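Local atomic coordinates of CELL division protein FTSZ (Haloferax volcanii, PDB entry 4B45), a protein that binds GTP, probably hydrolyses it like its tubulin and FtsZ relatives, and takes part in controlling archaeal cell shape. Residues Thr3-Val8 and Ser17-Phe22; Ala73-Asp78 and Pro113-Ala118; Leu193-Glu198 and Gly301-Glu306. All blocks are in the same frame, centred on the assembly; numbering follows the deposited sequence.

Interaction 1 of 3, residues Thr3-Val8 and Ser17-Phe22; sequences TVLIGV and SALQSF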
loop_
_atom_site.group_PDB
_atom_site.type_symbol
_atom_site.label_atom_id
_atom_site.label_comp_id
_atom_site.label_asym_id
_atom_site.label_seq_id
_atom_site.Cartn_x
_atom_site.Cartn_y
_atom_site.Cartn_z
ATOM N N THR A 3 6.232 -9.377 6.579
ATOM C CA THR A 3 6.369 -9.176 5.144
ATOM C C THR A 3 7.791 -8.835 4.688
ATOM O O THR A 3 8.659 -8.475 5.499
ATOM C CB THR A 3 5.393 -8.101 4.658
ATOM O OG1 THR A 3 5.244 -8.201 3.234
ATOM C CG2 THR A 3 5.897 -6.715 5.035
ATOM N N VAL A 4 8.020 -8.980 3.382
ATOM C CA VAL A 4 9.274 -8.588 2.738
ATOM C C VAL A 4 8.969 -7.556 1.664
ATOM O O VAL A 4 8.101 -7.770 0.814
ATOM C CB VAL A 4 9.983 -9.785 2.064
ATOM C CG1 VAL A 4 11.130 -9.287 1.185
ATOM C CG2 VAL A 4 10.496 -10.753 3.096
ATOM N N LEU A 5 9.657 -6.424 1.711
ATOM C CA LEU A 5 9.355 -5.344 0.785
ATOM C C LEU A 5 10.391 -5.304 -0.326
ATOM O O LEU A 5 11.578 -5.353 -0.054
ATOM C CB LEU A 5 9.345 -4.005 1.520
ATOM C CG LEU A 5 8.403 -3.909 2.715
ATOM C CD1 LEU A 5 8.517 -2.528 3.396
ATOM C CD2 LEU A 5 6.972 -4.188 2.278
ATOM N N ILE A 6 9.937 -5.205 -1.574
ATOM C CA ILE A 6 10.842 -4.972 -2.691
ATOM C C ILE A 6 10.417 -3.756 -3.495
ATOM O O ILE A 6 9.485 -3.828 -4.290
ATOM C CB ILE A 6 10.887 -6.168 -3.650
ATOM C CG1 ILE A 6 11.181 -7.461 -2.886
ATOM C CG2 ILE A 6 11.935 -5.921 -4.738
ATOM C CD1 ILE A 6 10.676 -8.687 -3.596
ATOM N N GLY A 7 11.115 -2.646 -3.306
ATOM C CA GLY A 7 10.883 -1.466 -4.123
ATOM C C GLY A 7 11.445 -1.633 -5.521
ATOM O O GLY A 7 12.530 -2.186 -5.703
ATOM N N VAL A 8 10.699 -1.172 -6.518
ATOM C CA VAL A 8 11.180 -1.181 -7.897
ATOM C C VAL A 8 11.047 0.216 -8.503
ATOM O O VAL A 8 9.947 0.757 -8.614
ATOM C CB VAL A 8 10.426 -2.209 -8.766
ATOM C CG1 VAL A 8 10.944 -2.167 -10.192
ATOM C CG2 VAL A 8 10.592 -3.610 -8.195
ATOM N N SER A 17 11.225 2.324 1.731
ATOM C CA SER A 17 12.035 2.840 2.839
ATOM C C SER A 17 11.186 3.434 3.960
ATOM O O SER A 17 11.483 3.235 5.137
ATOM C CB SER A 17 13.021 3.905 2.350
ATOM O OG SER A 17 13.980 3.347 1.467
ATOM N N ALA A 18 10.150 4.188 3.592
ATOM C CA ALA A 18 9.297 4.840 4.584
ATOM C C ALA A 18 8.555 3.796 5.428
ATOM O O ALA A 18 8.492 3.903 6.648
ATOM C CB ALA A 18 8.320 5.774 3.904
ATOM N N LEU A 19 8.026 2.773 4.766
ATOM C CA LEU A 19 7.341 1.674 5.449
ATOM C C LEU A 19 8.276 0.943 6.410
ATOM O O LEU A 19 7.913 0.687 7.557
ATOM C CB LEU A 19 6.745 0.705 4.421
ATOM C CG LEU A 19 5.823 -0.417 4.904
ATOM C CD1 LEU A 19 4.753 0.131 5.841
ATOM C CD2 LEU A 19 5.174 -1.113 3.714
ATOM N N GLN A 20 9.488 0.618 5.956
ATOM C CA GLN A 20 10.444 -0.063 6.822
ATOM C C GLN A 20 10.833 0.826 7.991
ATOM O O GLN A 20 11.001 0.359 9.118
ATOM C CB GLN A 20 11.702 -0.449 6.044
ATOM C CG GLN A 20 12.785 -1.065 6.912
ATOM C CD GLN A 20 14.163 -0.916 6.300
ATOM O OE1 GLN A 20 14.712 -1.865 5.735
ATOM N NE2 GLN A 20 14.732 0.284 6.408
ATOM N N SER A 21 10.989 2.115 7.706
ATOM C CA SER A 21 11.311 3.101 8.733
ATOM C C SER A 21 10.184 3.203 9.784
ATOM O O SER A 21 10.440 3.315 10.987
ATOM C CB SER A 21 11.563 4.466 8.069
ATOM O OG SER A 21 12.042 5.426 8.996
ATOM N N PHE A 22 8.938 3.171 9.331
ATOM C CA PHE A 22 7.820 3.184 10.273
ATOM C C PHE A 22 7.838 1.929 11.153
ATOM O O PHE A 22 7.729 2.011 12.375
ATOM C CB PHE A 22 6.481 3.301 9.548
ATOM C CG PHE A 22 5.282 3.222 10.470
ATOM C CD1 PHE A 22 4.857 4.342 11.177
ATOM C CD2 PHE A 22 4.591 2.028 10.637
ATOM C CE1 PHE A 22 3.761 4.274 12.033
ATOM C CE2 PHE A 22 3.489 1.951 11.493
ATOM C CZ PHE A 22 3.072 3.079 12.187
#
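Leu5 lays its CD1 methyl over the branched end of Leu19, joining the first strand to the first helix of the beta-alpha-beta unit that opens this Rossmann-like GTPase domain. Leu5 CD1 comes to 3.6 Å from Leu19 CD2, and the same methyl lies 3.7 Å from Leu19 CG. The second branch of Leu5 joins in, with its CD2 at 3.8 Å from Leu19 CD2. The two side chains meet at about a right angle. In Leu5, CG lies beside the backbone N (chi1 -56°), which sends both methyls from the strand toward the helix. Both leucines are buried. Leu5 also rests on Phe98 of strand 96-102 and on Val31 of the parallel neighbouring strand 31-38, and Leu19 on Val190 of helix 175-196, which wedges the pair between sheet and helix. Gln10 to Lys14, which bind GTP, lie at the start of helix 9-26, between the two leucines in the chain. Gln20 adds little from its side chain and approaches mainly through its backbone, whose N lies 4.2 Å from Leu5 CD1.

Interaction 2 of 3, residues Ala73-Asp78 and Pro113-Ala118; sequences AVMESD and PVLAKA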
loop_
_atom_site.group_PDB
_atom_site.type_symbol
_atom_site.label_atom_id
_atom_site.label_comp_id
_atom_site.label_asym_id
_atom_site.label_seq_id
_atom_site.Cartn_x
_atom_site.Cartn_y
_atom_site.Cartn_z
ATOM N N ALA A 73 12.215 -5.143 -19.931
ATOM C CA ALA A 73 13.289 -5.964 -20.518
ATOM C C ALA A 73 14.469 -6.117 -19.565
ATOM O O ALA A 73 15.056 -7.193 -19.442
ATOM C CB ALA A 73 13.764 -5.359 -21.832
ATOM N N VAL A 74 14.809 -5.032 -18.881
ATOM C CA VAL A 74 15.935 -5.053 -17.956
ATOM C C VAL A 74 15.631 -5.944 -16.749
ATOM O O VAL A 74 16.495 -6.683 -16.270
ATOM C CB VAL A 74 16.301 -3.627 -17.520
ATOM C CG1 VAL A 74 17.215 -3.652 -16.323
ATOM C CG2 VAL A 74 16.945 -2.893 -18.676
ATOM N N MET A 75 14.395 -5.896 -16.265
ATOM C CA MET A 75 13.997 -6.770 -15.171
ATOM C C MET A 75 13.959 -8.236 -15.625
ATOM O O MET A 75 14.228 -9.141 -14.839
ATOM C CB MET A 75 12.638 -6.336 -14.599
ATOM C CG MET A 75 12.168 -7.152 -13.399
ATOM S SD MET A 75 13.175 -6.823 -11.944
ATOM C CE MET A 75 12.576 -5.183 -11.495
ATOM N N GLU A 76 13.614 -8.475 -16.885
ATOM C CA GLU A 76 13.644 -9.840 -17.415
ATOM C C GLU A 76 15.068 -10.397 -17.395
ATOM O O GLU A 76 15.310 -11.507 -16.901
ATOM C CB GLU A 76 13.122 -9.886 -18.858
ATOM C CG GLU A 76 11.670 -9.486 -19.054
ATOM C CD GLU A 76 10.689 -10.595 -18.701
ATOM O OE1 GLU A 76 11.087 -11.556 -18.008
ATOM O OE2 GLU A 76 9.516 -10.505 -19.127
ATOM N N SER A 77 16.001 -9.617 -17.944
ATOM C CA SER A 77 17.392 -10.042 -18.104
ATOM C C SER A 77 18.093 -10.204 -16.768
ATOM O O SER A 77 18.967 -11.052 -16.621
ATOM C CB SER A 77 18.171 -9.014 -18.924
ATOM O OG SER A 77 17.464 -8.669 -20.095
ATOM N N ASP A 78 17.712 -9.375 -15.802
ATOM C CA ASP A 78 18.474 -9.256 -14.570
ATOM C C ASP A 78 17.719 -9.770 -13.350
ATOM O O ASP A 78 18.155 -9.544 -12.218
ATOM C CB ASP A 78 18.904 -7.800 -14.352
ATOM C CG ASP A 78 19.882 -7.298 -15.429
ATOM O OD1 ASP A 78 20.210 -8.071 -16.353
ATOM O OD2 ASP A 78 20.330 -6.129 -15.347
ATOM N N PRO A 113 5.476 -5.686 -12.767
ATOM C CA PRO A 113 4.686 -6.866 -13.134
ATOM C C PRO A 113 5.582 -8.071 -13.356
ATOM O O PRO A 113 5.232 -9.190 -12.979
ATOM C CB PRO A 113 4.063 -6.465 -14.474
ATOM C CG PRO A 113 4.106 -4.974 -14.493
ATOM C CD PRO A 113 5.346 -4.610 -13.765
ATOM N N VAL A 114 6.729 -7.831 -13.987
ATOM C CA VAL A 114 7.692 -8.885 -14.248
ATOM C C VAL A 114 8.158 -9.562 -12.954
ATOM O O VAL A 114 8.147 -10.782 -12.845
ATOM C CB VAL A 114 8.884 -8.331 -15.036
ATOM C CG1 VAL A 114 9.922 -9.410 -15.266
ATOM C CG2 VAL A 114 8.395 -7.753 -16.356
ATOM N N LEU A 115 8.560 -8.763 -11.974
ATOM C CA LEU A 115 9.004 -9.307 -10.700
ATOM C C LEU A 115 7.842 -9.964 -9.925
ATOM O O LEU A 115 8.012 -11.014 -9.272
ATOM C CB LEU A 115 9.663 -8.200 -9.878
ATOM C CG LEU A 115 10.392 -8.615 -8.610
ATOM C CD1 LEU A 115 11.414 -9.667 -8.959
ATOM C CD2 LEU A 115 11.047 -7.404 -7.948
ATOM N N ALA A 116 6.657 -9.370 -10.011
ATOM C CA ALA A 116 5.495 -9.932 -9.323
ATOM C C ALA A 116 5.175 -11.307 -9.891
ATOM O O ALA A 116 4.957 -12.259 -9.146
ATOM C CB ALA A 116 4.288 -9.015 -9.437
ATOM N N LYS A 117 5.164 -11.403 -11.216
ATOM C CA LYS A 117 4.866 -12.661 -11.889
ATOM C C LYS A 117 5.945 -13.715 -11.635
ATOM O O LYS A 117 5.656 -14.904 -11.572
ATOM C CB LYS A 117 4.691 -12.435 -13.391
ATOM C CG LYS A 117 4.369 -13.688 -14.168
ATOM C CD LYS A 117 4.197 -13.388 -15.645
ATOM C CE LYS A 117 3.787 -14.639 -16.412
ATOM N NZ LYS A 117 3.459 -14.334 -17.835
ATOM N N ALA A 118 7.191 -13.281 -11.482
ATOM C CA ALA A 118 8.261 -14.222 -11.167
ATOM C C ALA A 118 8.132 -14.778 -9.739
ATOM O O ALA A 118 8.286 -15.982 -9.509
ATOM C CB ALA A 118 9.620 -13.568 -11.382
#
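The carbonyl oxygen of Ala73, on the turn of helix 68-85 that brings Met75 and Glu76 against Val114, is gripped twice by Ser77. The amide N of Ser77 gives the ordinary helical bond to Ala73 O at 3.0 Å, and Ser77 OG donates to the same oxygen at 2.9 Å. The two donors reach it from opposite faces of the carbonyl plane, the hydroxyl tilted 34° from that plane. This polar pairing belongs to one helix; what joins the helices is van der Waals packing, chiefly apolar. Met75 CG touches Val114 CG1 at 3.7 Å, the two side chains pointing opposite ways as they pass. The bend of the methionine at chi2 (70°) sets its sulfur alongside Leu115, Met75 SD to Leu115 CB 4.3 Å. Glu76 borders the contact on its exposed side: its carboxylate end folds back across the valine, OE1 lying 3.7 Å from Val114 CG1 and OE2 4.1 Å from Val114 CG2. These are van der Waals contacts of an exposed acid, whereas Met75 and Leu115 are buried. The axes of the two short segments come within 9.5 Å, their directions 36° apart, a roughly parallel pairing of two sheet-flanking helices. Helix 107-120 begins at the GTP-binding residues Gly106 to Gly108, within the glycine-rich signature of tubulins and FtsZ. Beneath the pair lies strand 3-8, on which Met75 and Leu115 rest; Val82 of helix 68-85 also touches both side chains, and Pro113 faces helix 140-156.

Interaction 3 of 3, residues Leu193-Glu198 and Gly301-Glu306; sequences LLAAGE and GDFPLE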
loop_
_atom_site.group_PDB
_atom_site.type_symbol
_atom_site.label_atom_id
_atom_site.label_comp_id
_atom_site.label_asym_id
_atom_site.label_seq_id
_atom_site.Cartn_x
_atom_site.Cartn_y
_atom_site.Cartn_z
ATOM N N LEU A 193 -1.569 -1.899 9.542
ATOM C CA LEU A 193 -2.229 -3.091 9.028
ATOM C C LEU A 193 -1.341 -4.318 9.219
ATOM O O LEU A 193 -1.807 -5.380 9.637
ATOM C CB LEU A 193 -2.564 -2.911 7.557
ATOM C CG LEU A 193 -3.131 -4.144 6.862
ATOM C CD1 LEU A 193 -4.566 -4.316 7.271
ATOM C CD2 LEU A 193 -3.003 -4.036 5.343
ATOM N N LEU A 194 -0.055 -4.159 8.919
ATOM C CA LEU A 194 0.911 -5.226 9.097
ATOM C C LEU A 194 1.140 -5.531 10.567
ATOM O O LEU A 194 1.338 -6.688 10.943
ATOM C CB LEU A 194 2.243 -4.852 8.430
ATOM C CG LEU A 194 2.226 -4.605 6.917
ATOM C CD1 LEU A 194 3.586 -4.084 6.437
ATOM C CD2 LEU A 194 1.840 -5.871 6.161
ATOM N N ALA A 195 1.113 -4.497 11.405
ATOM C CA ALA A 195 1.404 -4.677 12.826
ATOM C C ALA A 195 0.280 -5.368 13.610
ATOM O O ALA A 195 0.543 -6.060 14.605
ATOM C CB ALA A 195 1.730 -3.343 13.467
ATOM N N ALA A 196 -0.958 -5.173 13.168
ATOM C CA ALA A 196 -2.129 -5.711 13.875
ATOM C C ALA A 196 -2.023 -7.220 14.087
ATOM O O ALA A 196 -2.460 -7.748 15.110
ATOM C CB ALA A 196 -3.397 -5.381 13.120
ATOM N N GLY A 197 -1.429 -7.910 13.118
ATOM C CA GLY A 197 -1.268 -9.352 13.202
ATOM C C GLY A 197 -0.141 -9.787 14.116
ATOM O O GLY A 197 0.000 -10.968 14.409
ATOM N N GLU A 198 0.660 -8.837 14.581
ATOM C CA GLU A 198 1.827 -9.188 15.385
ATOM C C GLU A 198 1.622 -8.933 16.880
ATOM O O GLU A 198 2.517 -9.183 17.682
ATOM C CB GLU A 198 3.075 -8.471 14.864
ATOM C CG GLU A 198 3.292 -8.651 13.374
ATOM C CD GLU A 198 3.302 -10.116 12.967
ATOM O OE1 GLU A 198 4.156 -10.870 13.484
ATOM O OE2 GLU A 198 2.451 -10.516 12.137
ATOM N N GLY A 301 -11.739 -7.019 13.554
ATOM C CA GLY A 301 -10.934 -7.329 14.716
ATOM C C GLY A 301 -10.427 -6.051 15.339
ATOM O O GLY A 301 -10.488 -4.985 14.722
ATOM N N ASP A 302 -9.927 -6.146 16.561
ATOM C CA ASP A 302 -9.434 -4.961 17.253
ATOM C C ASP A 302 -7.935 -5.051 17.481
ATOM O O ASP A 302 -7.399 -6.126 17.735
ATOM C CB ASP A 302 -10.166 -4.756 18.585
ATOM C CG ASP A 302 -11.645 -4.462 18.398
ATOM O OD1 ASP A 302 -12.078 -4.305 17.228
ATOM O OD2 ASP A 302 -12.373 -4.399 19.418
ATOM N N PHE A 303 -7.278 -3.901 17.387
ATOM C CA PHE A 303 -5.835 -3.773 17.555
ATOM C C PHE A 303 -5.586 -2.968 18.832
ATOM O O PHE A 303 -5.634 -1.736 18.814
ATOM C CB PHE A 303 -5.272 -3.036 16.335
ATOM C CG PHE A 303 -3.767 -2.945 16.279
ATOM C CD1 PHE A 303 -2.962 -3.463 17.288
ATOM C CD2 PHE A 303 -3.155 -2.314 15.198
ATOM C CE1 PHE A 303 -1.570 -3.366 17.214
ATOM C CE2 PHE A 303 -1.768 -2.213 15.115
ATOM C CZ PHE A 303 -0.973 -2.741 16.127
ATOM N N PRO A 304 -5.325 -3.657 19.949
ATOM C CA PRO A 304 -5.031 -2.950 21.204
ATOM C C PRO A 304 -3.655 -2.272 21.196
ATOM O O PRO A 304 -2.639 -2.950 21.061
ATOM C CB PRO A 304 -5.062 -4.071 22.253
ATOM C CG PRO A 304 -5.801 -5.197 21.601
ATOM C CD PRO A 304 -5.440 -5.110 20.155
ATOM N N LEU A 305 -3.630 -0.947 21.323
ATOM C CA LEU A 305 -2.370 -0.213 21.406
ATOM C C LEU A 305 -2.474 1.048 22.273
ATOM O O LEU A 305 -3.562 1.590 22.465
ATOM C CB LEU A 305 -1.838 0.116 20.003
ATOM C CG LEU A 305 -2.800 0.731 18.984
ATOM C CD1 LEU A 305 -3.072 2.200 19.275
ATOM C CD2 LEU A 305 -2.258 0.568 17.579
ATOM N N GLU A 306 -1.340 1.505 22.798
ATOM C CA GLU A 306 -1.314 2.720 23.598
ATOM C C GLU A 306 -1.537 3.942 22.707
ATOM O O GLU A 306 -0.853 4.128 21.689
ATOM C CB GLU A 306 0.007 2.850 24.363
ATOM C CG GLU A 306 0.122 4.136 25.171
ATOM C CD GLU A 306 1.435 4.257 25.932
ATOM O OE1 GLU A 306 2.321 3.395 25.743
ATOM O OE2 GLU A 306 1.575 5.216 26.723
#
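The aromatic ring of Phe303 lies flat against Ala196 on helix 175-196, the long helix that probably corresponds to the central helix H7 of tubulin and FtsZ. Ala196 CA stands 3.7 Å from the ring centroid and only 10° off the ring normal, a well-centred CH-pi contact. The amide N of Ala196 covers the same face, 3.6 Å from Phe303 CE2, while Ala196 CB meets Phe303 CD2 at 3.7 Å. Ala195 comes in obliquely, its CB 3.8 Å from Phe303 CZ. On the opposite face Leu305 CD2 lies 3.6 Å above the ring plane, so the phenyl group is sandwiched. Its CG stands anti to the backbone N (chi1 -174°), which swings the ring off the strand toward the helix. The flanks are looser: Asp302 points its CB away from the helix, and the end of Glu198 leads off to bond the N of Met1. Both are partly exposed, unlike the buried phenylalanine and its two alanines. Strand 298-304 is the outermost strand of the C-terminal domain, bonded through Phe303 to Ile270 and Gly272. Replacing Phe303 by an alanine would probably open a gap between helix and strand, leaving Ala196 CA and Leu305 CD2 each without the ring face it packs on. The contact thus rests on shape and dispersion, with alanines small enough to let the helix backbone itself approach the aromatic face.

Overall arrangement
Strand 3-8 connects the three contacts. Its Ile6 and Val8 pack against interaction 2, Ile6 CG2 lying 3.6 Å from Leu115 CD2 and Val8 CG1 3.7 Å from Met75 CE. At its start, Thr3 CG2 meets Leu194 CD1 of interaction 3 at 3.8 Å. Interactions 1 and 2 belong to the GTPase domain, near the bound GTP analogue: the side chain of Met75 is about 9 Å from it and that of Leu19 about 11 Å. Interaction 3 lies away from the nucleotide, where the central helix meets an outer strand of the C-terminal domain. The centres of interactions 2 and 3 are about 34 Å apart, with about 16 Å between nearest atoms, whereas interaction 1 is about 19 Å and 18 Å from them, centre to centre.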